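Local coordinates for D-isomer specific 2-hydroxyacid dehydrogenase family protein (Aeromonas salmonicida subsp. salmonicida, PDB 3HG7) that probably acts as an NAD-dependent oxidoreductase of the D-isomer specific 2-hydroxyacid dehydrogenase family, at residues S4-L10 and H29-A35. The protein carries 1 engineered substitution. Sequence-based numbering, arbitrary orientation.
Sequences SQRTLLL and HLRILRA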
# COMPACT_ATOMS: atom_id res chain seq x y z
N SER A 4 -11.14 1.74 -34.20
CA SER A 4 -9.98 0.79 -34.41
C SER A 4 -10.13 -0.57 -33.67
O SER A 4 -9.23 -0.99 -32.96
CB SER A 4 -8.66 1.52 -34.07
OG SER A 4 -7.50 0.74 -34.31
N GLN A 5 -11.28 -1.24 -33.89
CA GLN A 5 -11.77 -2.52 -33.25
C GLN A 5 -12.19 -2.51 -31.78
O GLN A 5 -13.38 -2.63 -31.50
CB GLN A 5 -10.95 -3.79 -33.56
CG GLN A 5 -11.84 -5.07 -33.42
CD GLN A 5 -11.20 -6.25 -32.64
OE1 GLN A 5 -11.66 -7.40 -32.73
NE2 GLN A 5 -10.16 -5.97 -31.89
N ARG A 6 -11.23 -2.46 -30.85
CA ARG A 6 -11.57 -2.07 -29.48
C ARG A 6 -10.99 -0.70 -29.19
O ARG A 6 -10.04 -0.27 -29.85
CB ARG A 6 -11.06 -3.06 -28.43
CG ARG A 6 -11.84 -4.40 -28.40
CD ARG A 6 -11.30 -5.28 -27.29
NE ARG A 6 -11.89 -6.63 -27.30
CZ ARG A 6 -11.38 -7.67 -27.95
NH1 ARG A 6 -11.94 -8.87 -27.84
NH2 ARG A 6 -10.30 -7.53 -28.71
N THR A 7 -11.56 -0.04 -28.19
CA THR A 7 -11.11 1.27 -27.72
C THR A 7 -10.69 1.19 -26.26
O THR A 7 -11.44 0.65 -25.45
CB THR A 7 -12.23 2.29 -27.88
OG1 THR A 7 -12.50 2.49 -29.28
CG2 THR A 7 -11.83 3.68 -27.26
N LEU A 8 -9.50 1.69 -25.96
CA LEU A 8 -9.00 1.84 -24.60
C LEU A 8 -9.11 3.32 -24.26
O LEU A 8 -8.70 4.16 -25.06
CB LEU A 8 -7.53 1.44 -24.52
CG LEU A 8 -6.74 1.89 -23.27
CD1 LEU A 8 -7.31 1.26 -21.98
CD2 LEU A 8 -5.28 1.49 -23.44
N LEU A 9 -9.65 3.64 -23.09
CA LEU A 9 -9.61 5.03 -22.60
C LEU A 9 -8.65 5.13 -21.41
O LEU A 9 -8.80 4.36 -20.48
CB LEU A 9 -11.01 5.52 -22.19
CG LEU A 9 -11.08 6.97 -21.62
CD1 LEU A 9 -10.62 7.99 -22.67
CD2 LEU A 9 -12.53 7.30 -21.22
N LEU A 10 -7.73 6.11 -21.46
CA LEU A 10 -6.77 6.37 -20.38
C LEU A 10 -7.31 7.52 -19.55
O LEU A 10 -7.57 8.59 -20.09
CB LEU A 10 -5.41 6.78 -20.97
CG LEU A 10 -4.76 5.68 -21.83
CD1 LEU A 10 -3.50 6.21 -22.43
CD2 LEU A 10 -4.45 4.48 -20.93
N HIS A 29 -5.41 -3.46 -33.50
CA HIS A 29 -6.86 -3.42 -33.31
C HIS A 29 -7.24 -2.75 -31.98
O HIS A 29 -8.25 -3.11 -31.36
CB HIS A 29 -7.48 -4.83 -33.39
CG HIS A 29 -6.72 -5.81 -34.23
ND1 HIS A 29 -6.66 -5.72 -35.61
CD2 HIS A 29 -6.00 -6.91 -33.89
CE1 HIS A 29 -5.92 -6.72 -36.08
NE2 HIS A 29 -5.51 -7.45 -35.06
N LEU A 30 -6.43 -1.79 -31.53
CA LEU A 30 -6.78 -1.06 -30.30
C LEU A 30 -6.63 0.43 -30.48
O LEU A 30 -5.52 0.91 -30.66
CB LEU A 30 -5.91 -1.51 -29.13
CG LEU A 30 -6.24 -0.88 -27.77
CD1 LEU A 30 -7.65 -1.27 -27.31
CD2 LEU A 30 -5.21 -1.23 -26.72
N ARG A 31 -7.74 1.16 -30.45
CA ARG A 31 -7.69 2.64 -30.48
C ARG A 31 -7.45 3.13 -29.04
O ARG A 31 -8.20 2.75 -28.14
CB ARG A 31 -8.99 3.22 -31.02
CG ARG A 31 -9.00 4.75 -31.11
CD ARG A 31 -10.30 5.32 -31.69
NE ARG A 31 -11.51 4.88 -30.99
CZ ARG A 31 -12.62 5.61 -30.86
NH1 ARG A 31 -12.68 6.86 -31.35
NH2 ARG A 31 -13.67 5.12 -30.22
N ILE A 32 -6.45 3.98 -28.86
CA ILE A 32 -6.07 4.47 -27.53
C ILE A 32 -6.50 5.92 -27.40
O ILE A 32 -6.04 6.78 -28.17
CB ILE A 32 -4.56 4.32 -27.26
CG1 ILE A 32 -4.19 2.83 -27.27
CG2 ILE A 32 -4.17 4.99 -25.94
CD1 ILE A 32 -2.69 2.56 -27.32
N LEU A 33 -7.41 6.17 -26.48
CA LEU A 33 -7.97 7.51 -26.31
C LEU A 33 -7.52 7.97 -24.96
O LEU A 33 -7.18 7.14 -24.11
CB LEU A 33 -9.49 7.48 -26.35
CG LEU A 33 -10.17 7.04 -27.65
CD1 LEU A 33 -11.69 7.26 -27.53
CD2 LEU A 33 -9.62 7.83 -28.83
N ARG A 34 -7.51 9.28 -24.78
CA ARG A 34 -7.00 9.80 -23.53
C ARG A 34 -7.92 10.92 -23.06
O ARG A 34 -8.34 11.77 -23.85
CB ARG A 34 -5.58 10.31 -23.77
CG ARG A 34 -4.99 11.14 -22.71
CD ARG A 34 -3.54 11.48 -23.09
NE ARG A 34 -3.02 12.55 -22.27
CZ ARG A 34 -1.84 13.14 -22.44
NH1 ARG A 34 -1.02 12.73 -23.41
NH2 ARG A 34 -1.47 14.12 -21.62
N ALA A 35 -8.22 10.95 -21.76
CA ALA A 35 -8.91 12.14 -21.21
C ALA A 35 -8.24 12.62 -19.95
O ALA A 35 -8.19 11.88 -18.98
CB ALA A 35 -10.38 11.82 -20.96
O HOH W 1 -8.73 -5.16 -29.34
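Thr7 OG1 is gripped by two nitrogens of one guanidinium. Arg31 NE donates to Thr7 OG1 at 3.1 Å and Arg31 NH2 donates to Thr7 OG1 at 3.0 Å. The hydroxyl oxygen sits at the edge of the guanidinium, almost in its plane. The Arg31 chain runs straight and then bends at its third torsion (chi3 55°), which brings this edge round to the threonine. Methyl CD1 of Leu33 lies over the centre of one guanidinium face. The same methyl, Leu33 CD1, also meets Thr7 CG2 at 3.6 Å. Arg31 NH2 has a second partner in Glu47, a salt bridge.

Behind these side chains the backbones pair as parallel strands, 6-10 beside 30-34. Leu8 carries the centre of the ladder. Leu8 N donates to Arg31 O at 2.8 Å, and Leu8 O accepts from Leu33 N. The ladder runs from Arg6 N on His29 O to Ala35 N on Leu10 O. His29 O also accepts from a water that receives an N-H of Arg6 NH2, and weakly from Gln5 NE2.

On the other face of the sheet, Leu30 CD1 packs on Leu8 CB at 3.9 Å, and Leu10 CD1 touches Ile32 CG2 at 3.8 Å. Helices 15-24 and 286-301 pack on this face.

The two strands and helix 15-24 form a beta-alpha-beta unit at one margin of a five-stranded parallel sheet, with 30-34 outermost. Both faces have apolar contacts and helix packing, with 38-44 on the Thr7 side. There the two N-H groups that share Thr7 OG1, together with Glu47, probably fix the guanidinium, and Glu47 probably offsets its charge.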